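Local structure of UPF0130 protein PH1069 (Pyrococcus horikoshii, 2IT2) at residues 123-126 and 132-135; 119-124 and 145-150; 36-41 and 186-191; 47-52 and 140-145. The protein probably methylates N-4 of a demethylated wyosine derivative in tRNA(Phe), using S-adenosyl-L-methionine as methyl donor. All coordinates share one frame; numbering follows the deposited sequence.

Interaction 1: 123-126 and 132-135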
# COMPACT_ATOMS: atom_id res chain seq x y z
N ASN B 123 -6.35 7.61 12.99
CA ASN B 123 -7.52 6.88 13.44
C ASN B 123 -8.81 7.37 12.77
O ASN B 123 -9.69 6.56 12.45
CB ASN B 123 -7.65 6.99 14.95
CG ASN B 123 -6.56 6.23 15.68
OD1 ASN B 123 -6.34 6.46 16.87
ND2 ASN B 123 -5.88 5.32 14.99
N LEU B 124 -8.92 8.69 12.56
CA LEU B 124 -10.10 9.28 11.92
C LEU B 124 -10.14 8.85 10.45
O LEU B 124 -11.20 8.49 9.94
CB LEU B 124 -10.06 10.81 12.00
CG LEU B 124 -11.15 11.54 11.20
CD1 LEU B 124 -12.52 11.20 11.77
CD2 LEU B 124 -10.92 13.05 11.24
N ALA B 125 -9.00 8.89 9.78
CA ALA B 125 -8.95 8.51 8.37
C ALA B 125 -9.37 7.05 8.20
O ALA B 125 -10.18 6.73 7.34
CB ALA B 125 -7.55 8.74 7.82
N VAL B 126 -8.83 6.17 9.04
CA VAL B 126 -9.18 4.76 8.96
C VAL B 126 -10.69 4.57 9.11
O VAL B 126 -11.29 3.74 8.43
CB VAL B 126 -8.46 3.94 10.04
CG1 VAL B 126 -9.01 2.52 10.09
CG2 VAL B 126 -6.96 3.91 9.76
N TYR B 132 -5.35 2.12 4.81
CA TYR B 132 -3.90 2.19 4.70
C TYR B 132 -3.32 3.52 5.17
O TYR B 132 -2.36 4.03 4.60
CB TYR B 132 -3.44 1.89 3.26
CG TYR B 132 -3.59 0.44 2.85
CD1 TYR B 132 -3.40 -0.60 3.77
CD2 TYR B 132 -3.87 0.09 1.53
CE1 TYR B 132 -3.48 -1.94 3.38
CE2 TYR B 132 -3.95 -1.24 1.13
CZ TYR B 132 -3.75 -2.25 2.06
OH TYR B 132 -3.81 -3.56 1.66
N SER B 133 -3.90 4.10 6.21
CA SER B 133 -3.40 5.36 6.73
C SER B 133 -2.42 5.09 7.86
O SER B 133 -2.61 4.16 8.66
CB SER B 133 -4.57 6.23 7.20
OG SER B 133 -5.45 6.52 6.12
N ASN B 134 -1.37 5.91 7.95
CA ASN B 134 -0.36 5.69 8.99
C ASN B 134 0.61 6.86 9.09
O ASN B 134 0.40 7.89 8.46
CB ASN B 134 0.40 4.40 8.66
CG ASN B 134 0.84 4.35 7.20
OD1 ASN B 134 1.51 5.25 6.70
ND2 ASN B 134 0.45 3.27 6.51
N ILE B 135 1.66 6.71 9.90
CA ILE B 135 2.66 7.76 9.99
C ILE B 135 3.78 7.31 9.07
O ILE B 135 4.48 6.35 9.36
CB ILE B 135 3.17 7.93 11.42
CG1 ILE B 135 2.03 8.49 12.29
CG2 ILE B 135 4.41 8.82 11.42
CD1 ILE B 135 2.33 8.50 13.78
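Ala125 and Val126, near the end of helix 115-127, rest against Ser133, where the chain returns toward strand 134-138. Earlier in this turn, Asn123 faces the second subunit, whose Ser137 OG accepts a hydrogen bond from its ND2, and Leu124 leans on Ile195 and Leu198 near the C-terminus. Ala125 is the first residue to meet the returning chain: its methyl points at Ser133, with CB 3.5 Å from Ser133 OG and 3.9 Å from Ser133 CB. Val126 follows with a looser touch, its CG2 standing 4.2 Å from Ser133 CB. The backbones approach most closely here, Val126 CA to Ser133 CA being 6.2 Å. Although Ser133 OG is the atom nearest to the alanine methyl, it bonds elsewhere. With chi1 at -61° the hydroxyl lies beside its own backbone N and opposite the carbonyl carbon, and it is hydrogen-bonded to Phe130 O, within the turn that links helix and strand; Arg148 N adds a weak bond. The buried hydroxyl is thereby satisfied, and it meets the helix by van der Waals contact alone. Such a return is part of a split beta-alpha-beta unit: strand 98-112, helix 115-127 and strand 134-138 follow in sequence, and strand 143-148 lies antiparallel between the two strands.

Interaction 2: 119-124 and 145-150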
# COMPACT_ATOMS: atom_id res chain seq x y z
N VAL B 119 -1.61 10.62 15.40
CA VAL B 119 -2.38 9.40 15.67
C VAL B 119 -3.89 9.66 15.63
O VAL B 119 -4.66 8.80 15.19
CB VAL B 119 -1.99 8.82 17.03
CG1 VAL B 119 -2.86 7.62 17.37
CG2 VAL B 119 -0.53 8.42 17.00
N LYS B 120 -4.31 10.83 16.10
CA LYS B 120 -5.73 11.15 16.06
C LYS B 120 -6.21 11.18 14.61
O LYS B 120 -7.29 10.69 14.31
CB LYS B 120 -5.99 12.51 16.69
CG LYS B 120 -5.92 12.51 18.19
CD LYS B 120 -6.10 13.92 18.73
CE LYS B 120 -7.41 14.55 18.26
NZ LYS B 120 -8.61 13.76 18.66
N LEU B 121 -5.42 11.77 13.72
CA LEU B 121 -5.79 11.86 12.31
C LEU B 121 -5.80 10.50 11.63
O LEU B 121 -6.68 10.20 10.84
CB LEU B 121 -4.83 12.81 11.56
CG LEU B 121 -4.95 12.88 10.03
CD1 LEU B 121 -6.35 13.33 9.63
CD2 LEU B 121 -3.92 13.86 9.46
N VAL B 122 -4.81 9.67 11.95
CA VAL B 122 -4.74 8.35 11.35
C VAL B 122 -5.99 7.56 11.72
O VAL B 122 -6.63 6.94 10.87
CB VAL B 122 -3.50 7.58 11.82
CG1 VAL B 122 -3.64 6.10 11.47
CG2 VAL B 122 -2.27 8.18 11.18
N ASN B 123 -6.35 7.61 12.99
CA ASN B 123 -7.52 6.88 13.44
C ASN B 123 -8.81 7.37 12.77
O ASN B 123 -9.69 6.56 12.45
CB ASN B 123 -7.65 6.99 14.95
CG ASN B 123 -6.56 6.23 15.68
OD1 ASN B 123 -6.34 6.46 16.87
ND2 ASN B 123 -5.88 5.32 14.99
N LEU B 124 -8.92 8.69 12.56
CA LEU B 124 -10.10 9.28 11.92
C LEU B 124 -10.14 8.85 10.45
O LEU B 124 -11.20 8.49 9.94
CB LEU B 124 -10.06 10.81 12.00
CG LEU B 124 -11.15 11.54 11.20
CD1 LEU B 124 -12.52 11.20 11.77
CD2 LEU B 124 -10.92 13.05 11.24
N VAL B 145 1.75 12.22 7.91
CA VAL B 145 0.73 11.19 7.99
C VAL B 145 0.31 10.95 6.54
O VAL B 145 0.14 11.91 5.77
CB VAL B 145 -0.50 11.69 8.77
CG1 VAL B 145 -1.68 10.77 8.51
CG2 VAL B 145 -0.18 11.73 10.26
N GLU B 146 0.19 9.69 6.15
CA GLU B 146 -0.25 9.34 4.79
C GLU B 146 -1.63 8.71 4.92
O GLU B 146 -1.83 7.84 5.76
CB GLU B 146 0.70 8.34 4.13
CG GLU B 146 0.32 7.94 2.71
CD GLU B 146 1.41 7.12 2.06
OE1 GLU B 146 1.62 5.96 2.48
OE2 GLU B 146 2.08 7.63 1.14
N ILE B 147 -2.57 9.17 4.09
CA ILE B 147 -3.94 8.66 4.07
C ILE B 147 -4.13 7.97 2.72
O ILE B 147 -3.90 8.57 1.67
CB ILE B 147 -4.94 9.83 4.22
CG1 ILE B 147 -4.73 10.50 5.58
CG2 ILE B 147 -6.38 9.34 4.06
CD1 ILE B 147 -5.59 11.73 5.80
N ARG B 148 -4.54 6.71 2.75
CA ARG B 148 -4.69 5.93 1.53
C ARG B 148 -5.69 4.80 1.74
O ARG B 148 -5.84 4.30 2.86
CB ARG B 148 -3.32 5.37 1.14
CG ARG B 148 -3.23 4.71 -0.21
CD ARG B 148 -1.77 4.44 -0.57
NE ARG B 148 -1.15 3.45 0.31
CZ ARG B 148 -1.30 2.14 0.19
NH1 ARG B 148 -2.07 1.62 -0.76
NH2 ARG B 148 -0.70 1.33 1.05
N SER B 149 -6.37 4.40 0.66
CA SER B 149 -7.36 3.33 0.70
C SER B 149 -6.77 2.04 0.13
O SER B 149 -5.71 2.07 -0.51
CB SER B 149 -8.61 3.74 -0.10
OG SER B 149 -9.74 2.94 0.23
N THR B 150 -7.45 0.93 0.35
CA THR B 150 -6.99 -0.39 -0.10
C THR B 150 -7.37 -0.80 -1.52
O THR B 150 -6.72 -1.67 -2.10
CB THR B 150 -7.49 -1.49 0.83
OG1 THR B 150 -8.92 -1.59 0.70
CG2 THR B 150 -7.11 -1.19 2.27
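Leu121 holds CG trans to its backbone N (chi1 172°), which carries its two methyls off the helix toward strand 143-148, while Val145 answers with CG1, likewise opposite its own N at 164°. The side chains cross obliquely: Leu121 CD2 comes to 3.9 Å from Val145 CG1 and to 4.1 Å from Val145 CB. The next residue, Val122, uses CG2, the branch beside its backbone N, and brings it to 3.8 Å from the same Val145 CG1. A single valine methyl is thus met by two neighbouring helix residues. The second branch of Leu121 reaches further down the strand, CD1 lying 4.2 Å from Ile147 CD1, the far end of an extended isoleucine. Helix 119-124 and strand 145-148 run almost exactly parallel, their axes 3° apart in direction and 9.0 Å apart at closest approach, and Val145 and Ile147, two residues apart on the strand, both meet this helix. Ala118 and Ala125 of the same helix extend the patch onto Val145 and Ile147 respectively. Glu146, between Val145 and Ile147 in the strand, points away from the helix and hydrogen-bonds His109 through OE2. The contact itself consists of methyl groups from four buried residues; helix and sheet are therefore held here by shape and dispersion, together with the burial of apolar surface, with no directional bond to fix their spacing.

Interaction 3: 36-41 and 186-191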
# COMPACT_ATOMS: atom_id res chain seq x y z
N ILE B 36 -9.90 19.78 -3.67
CA ILE B 36 -9.52 21.11 -3.24
C ILE B 36 -10.25 21.48 -1.94
O ILE B 36 -9.64 22.01 -1.01
CB ILE B 36 -9.79 22.14 -4.35
CG1 ILE B 36 -8.79 21.91 -5.48
CG2 ILE B 36 -9.66 23.57 -3.82
CD1 ILE B 36 -8.95 22.86 -6.64
N PRO B 37 -11.56 21.22 -1.85
CA PRO B 37 -12.27 21.56 -0.61
C PRO B 37 -11.68 20.86 0.61
O PRO B 37 -11.55 21.47 1.67
CB PRO B 37 -13.69 21.10 -0.90
CG PRO B 37 -13.81 21.32 -2.38
CD PRO B 37 -12.51 20.79 -2.90
N LEU B 38 -11.33 19.59 0.46
CA LEU B 38 -10.75 18.80 1.54
C LEU B 38 -9.39 19.36 1.96
O LEU B 38 -9.11 19.46 3.15
CB LEU B 38 -10.59 17.33 1.11
CG LEU B 38 -9.84 16.38 2.04
CD1 LEU B 38 -10.52 16.30 3.41
CD2 LEU B 38 -9.79 15.01 1.39
N LEU B 39 -8.56 19.73 0.99
CA LEU B 39 -7.25 20.28 1.32
C LEU B 39 -7.40 21.60 2.06
O LEU B 39 -6.69 21.85 3.03
CB LEU B 39 -6.40 20.50 0.07
CG LEU B 39 -6.08 19.25 -0.74
CD1 LEU B 39 -5.28 19.66 -1.96
CD2 LEU B 39 -5.30 18.25 0.08
N LYS B 40 -8.33 22.44 1.62
CA LYS B 40 -8.50 23.71 2.31
C LYS B 40 -9.01 23.47 3.72
O LYS B 40 -8.61 24.18 4.64
CB LYS B 40 -9.47 24.61 1.56
CG LYS B 40 -8.94 25.04 0.22
CD LYS B 40 -9.95 25.92 -0.49
CE LYS B 40 -9.44 26.39 -1.85
NZ LYS B 40 -10.46 27.21 -2.56
N LYS B 41 -9.86 22.47 3.90
CA LYS B 41 -10.40 22.15 5.22
C LYS B 41 -9.30 21.65 6.17
O LYS B 41 -9.25 22.04 7.33
CB LYS B 41 -11.51 21.10 5.13
CG LYS B 41 -12.47 21.11 6.32
CD LYS B 41 -13.26 22.40 6.36
CE LYS B 41 -14.26 22.43 7.49
NZ LYS B 41 -13.60 22.28 8.81
N GLU B 186 -16.40 9.01 -2.68
CA GLU B 186 -17.32 8.97 -1.54
C GLU B 186 -16.54 9.08 -0.24
O GLU B 186 -16.94 9.81 0.66
CB GLU B 186 -18.11 7.67 -1.53
CG GLU B 186 -19.07 7.49 -2.67
CD GLU B 186 -19.40 6.03 -2.88
OE1 GLU B 186 -19.59 5.31 -1.87
OE2 GLU B 186 -19.49 5.59 -4.04
N LYS B 187 -15.44 8.33 -0.15
CA LYS B 187 -14.60 8.34 1.05
C LYS B 187 -13.95 9.71 1.27
O LYS B 187 -13.79 10.14 2.41
CB LYS B 187 -13.54 7.25 0.95
CG LYS B 187 -14.12 5.85 1.04
CD LYS B 187 -13.04 4.78 0.98
CE LYS B 187 -13.66 3.41 1.18
NZ LYS B 187 -12.62 2.35 1.13
N LEU B 188 -13.56 10.38 0.20
CA LEU B 188 -12.94 11.69 0.36
C LEU B 188 -13.96 12.69 0.91
O LEU B 188 -13.63 13.50 1.78
CB LEU B 188 -12.36 12.19 -0.97
CG LEU B 188 -11.11 11.45 -1.47
CD1 LEU B 188 -10.88 11.76 -2.95
CD2 LEU B 188 -9.90 11.86 -0.64
N LYS B 189 -15.19 12.62 0.42
CA LYS B 189 -16.23 13.52 0.91
C LYS B 189 -16.55 13.20 2.37
O LYS B 189 -16.79 14.11 3.17
CB LYS B 189 -17.49 13.40 0.05
CG LYS B 189 -17.33 13.98 -1.34
CD LYS B 189 -18.64 13.94 -2.09
CE LYS B 189 -18.50 14.60 -3.44
NZ LYS B 189 -17.57 13.84 -4.32
N ARG B 190 -16.55 11.92 2.72
CA ARG B 190 -16.83 11.52 4.11
C ARG B 190 -15.75 12.11 5.04
O ARG B 190 -16.07 12.67 6.10
CB ARG B 190 -16.85 10.00 4.25
CG ARG B 190 -18.15 9.36 3.80
CD ARG B 190 -18.00 7.85 3.72
NE ARG B 190 -17.51 7.25 4.96
CZ ARG B 190 -17.13 5.98 5.07
NH1 ARG B 190 -17.17 5.18 4.01
NH2 ARG B 190 -16.70 5.50 6.23
N LEU B 191 -14.49 11.97 4.65
CA LEU B 191 -13.38 12.50 5.44
C LEU B 191 -13.50 14.02 5.63
O LEU B 191 -13.27 14.54 6.73
CB LEU B 191 -12.05 12.16 4.75
CG LEU B 191 -10.76 12.66 5.43
CD1 LEU B 191 -10.69 12.12 6.86
CD2 LEU B 191 -9.55 12.22 4.62
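Leu38 spreads its two methyls over Leu188 and Leu191, which stand three residues apart on the long helix 167-194. Its CG lies opposite the backbone N (chi1 172°), and with chi2 at 60° the CD2 branch continues the chain outward while CD1 folds to one side. The outward methyl makes the tighter touch: Leu38 CD2 is 3.7 Å from Leu188 CD2 and 4.1 Å from the carbonyl oxygen Leu188 O. The folded methyl, Leu38 CD1, lies 4.2 Å from Leu191 CG, meeting that leucine at its branch point. Both leucines cross Leu38 at about a right angle, but they reach it differently. Leu188 has CG beside its backbone N, chi1 -71°, and offers the methyl that branches off its extended chain; Leu191 takes the same pair of torsion wells as Leu38. Within segments 36-41 and 186-191 the backbones come nearest here, Leu38 CA to Leu188 CA being 7.5 Å. Leu108 of strand 98-112 touches both Leu38 and Leu191, while Pro106 of that strand and Ser55 of strand 48-63 lie against Leu188. Away from the trio, Lys187 directs NZ to Ser149 OG and Gly129 O. A leucine laid across two leucines of a second helix is plain helix-helix packing, here in an alpha+beta fold where helices 36-43 and 167-194 lie side by side against the antiparallel sheet.

Interaction 4: 47-52 and 140-145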
# COMPACT_ATOMS: atom_id res chain seq x y z
N ASN B 47 -3.43 22.33 13.98
CA ASN B 47 -2.32 21.39 14.08
C ASN B 47 -1.95 20.53 12.87
O ASN B 47 -1.20 19.57 13.02
CB ASN B 47 -2.54 20.48 15.28
CG ASN B 47 -2.71 21.26 16.56
OD1 ASN B 47 -2.09 22.30 16.73
ND2 ASN B 47 -3.53 20.75 17.47
N TYR B 48 -2.42 20.91 11.69
CA TYR B 48 -2.13 20.14 10.47
C TYR B 48 -1.90 21.05 9.27
O TYR B 48 -2.27 22.21 9.28
CB TYR B 48 -3.31 19.23 10.12
CG TYR B 48 -3.75 18.31 11.22
CD1 TYR B 48 -3.03 17.15 11.51
CD2 TYR B 48 -4.88 18.59 12.00
CE1 TYR B 48 -3.40 16.31 12.54
CE2 TYR B 48 -5.27 17.75 13.03
CZ TYR B 48 -4.51 16.61 13.31
OH TYR B 48 -4.80 15.82 14.40
N PHE B 49 -1.28 20.49 8.23
CA PHE B 49 -1.08 21.19 6.95
C PHE B 49 -0.95 20.11 5.89
O PHE B 49 -0.65 18.96 6.20
CB PHE B 49 0.16 22.12 6.95
CG PHE B 49 1.47 21.43 7.19
CD1 PHE B 49 2.15 20.79 6.15
CD2 PHE B 49 2.08 21.45 8.46
CE1 PHE B 49 3.39 20.18 6.36
CE2 PHE B 49 3.32 20.85 8.67
CZ PHE B 49 3.98 20.21 7.62
N THR B 50 -1.21 20.45 4.63
CA THR B 50 -1.11 19.45 3.57
C THR B 50 0.08 19.66 2.66
O THR B 50 0.55 20.79 2.47
CB THR B 50 -2.38 19.41 2.69
OG1 THR B 50 -2.53 20.65 2.00
CG2 THR B 50 -3.63 19.15 3.54
N THR B 51 0.60 18.56 2.13
CA THR B 51 1.72 18.61 1.20
C THR B 51 1.19 17.87 -0.03
O THR B 51 0.03 17.49 -0.06
CB THR B 51 2.99 17.94 1.79
OG1 THR B 51 2.73 16.56 2.06
CG2 THR B 51 3.41 18.63 3.10
N SER B 52 2.02 17.66 -1.05
CA SER B 52 1.56 16.98 -2.27
C SER B 52 0.54 15.84 -2.08
O SER B 52 0.82 14.90 -1.35
CB SER B 52 2.78 16.45 -3.04
OG SER B 52 3.58 15.63 -2.22
N ASN B 140 13.32 15.83 11.46
CA ASN B 140 13.50 17.01 12.29
C ASN B 140 12.70 18.18 11.72
O ASN B 140 12.49 19.17 12.41
CB ASN B 140 14.97 17.38 12.39
CG ASN B 140 15.79 16.33 13.12
OD1 ASN B 140 15.30 15.66 14.03
ND2 ASN B 140 17.05 16.19 12.73
N LYS B 141 12.25 18.06 10.47
CA LYS B 141 11.47 19.12 9.84
C LYS B 141 9.97 18.94 10.01
O LYS B 141 9.24 19.91 10.22
CB LYS B 141 11.82 19.23 8.35
CG LYS B 141 13.25 19.68 8.09
CD LYS B 141 13.54 19.83 6.61
CE LYS B 141 14.98 20.24 6.38
NZ LYS B 141 15.24 20.46 4.93
N LYS B 142 9.50 17.70 9.94
CA LYS B 142 8.07 17.45 10.05
C LYS B 142 7.72 15.98 10.26
O LYS B 142 8.57 15.09 10.14
CB LYS B 142 7.35 17.97 8.79
CG LYS B 142 7.91 17.45 7.46
CD LYS B 142 7.39 18.25 6.27
CE LYS B 142 8.06 17.81 4.98
NZ LYS B 142 7.72 18.70 3.84
N LEU B 143 6.46 15.74 10.62
CA LEU B 143 5.93 14.39 10.79
C LEU B 143 4.82 14.30 9.76
O LEU B 143 3.86 15.07 9.81
CB LEU B 143 5.33 14.21 12.19
CG LEU B 143 4.76 12.83 12.54
CD1 LEU B 143 4.59 12.76 14.04
CD2 LEU B 143 3.44 12.55 11.85
N ILE B 144 4.94 13.35 8.83
CA ILE B 144 3.93 13.20 7.78
C ILE B 144 3.06 11.98 8.00
O ILE B 144 3.55 10.88 8.28
CB ILE B 144 4.58 13.07 6.36
CG1 ILE B 144 5.38 14.34 6.02
CG2 ILE B 144 3.51 12.81 5.29
CD1 ILE B 144 4.56 15.60 5.97
N VAL B 145 1.75 12.22 7.91
CA VAL B 145 0.73 11.19 7.99
C VAL B 145 0.31 10.95 6.54
O VAL B 145 0.14 11.91 5.77
CB VAL B 145 -0.50 11.69 8.77
CG1 VAL B 145 -1.68 10.77 8.51
CG2 VAL B 145 -0.18 11.73 10.26
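Aliphatic carbon against an aromatic edge is the first kind of contact: Phe49 and Lys142 cross at about a right angle, with Lys142 CD 4.2 Å from Phe49 CZ and near the ring plane. The lysine reaches this rim because, beyond a chi1 of 54° that tucks CG between backbone N and carbonyl carbon, its chain runs fully extended. The touching atom is a methylene and not the ammonium, and it lies at the rim instead of over a face. Methyl packing is the second kind. Thr51 CG2 is 4.3 Å from Ile144 CD1, and it also sits in the plane of the Phe49 ring, at its edge. Strands 48-63 and 143-148, the latter starting just after Lys142, belong to one antiparallel sheet but are not paired with each other: strand 98-112 runs between them, bonding Phe49 through Gly111 and Thr51 through His109 on one flank, and Leu143 through Ala112 on the other. The backbones accordingly stay apart, Thr51 CA to Ile144 CA measuring 8.8 Å, and side chains bridge over the middle strand. Polar groups contribute little across the gap. Lys142 NZ lies 4.4 Å from Thr51 CG2, a grazing approach, while Thr51 OG1 has a weak hydrogen bond to His109 O.

Interactions 1 and 2 lay overlapping parts of helix 115-127 on two neighbouring strands, and Ile147 and Ser133 touch where they merge; interaction 1 adds a polar atom at the turn, whereas interaction 2 is wholly methyl. Interaction 3, equally buried, is helix on helix; its Leu191 touches Ile147 of interaction 2 and Ala125 of interaction 1, and Lys187 NZ bonds Ser149 OG of interaction 2. Interaction 4 shares Val145 with interaction 2 but joins strands of the sheet; it is the partly exposed member, with a lysine at its margin. Leu39 of helix 36-43 packs on Thr50, joining interaction 3 to interaction 4. The second subunit touches the segments of interactions 1 and 2, but not those of 3 and 4.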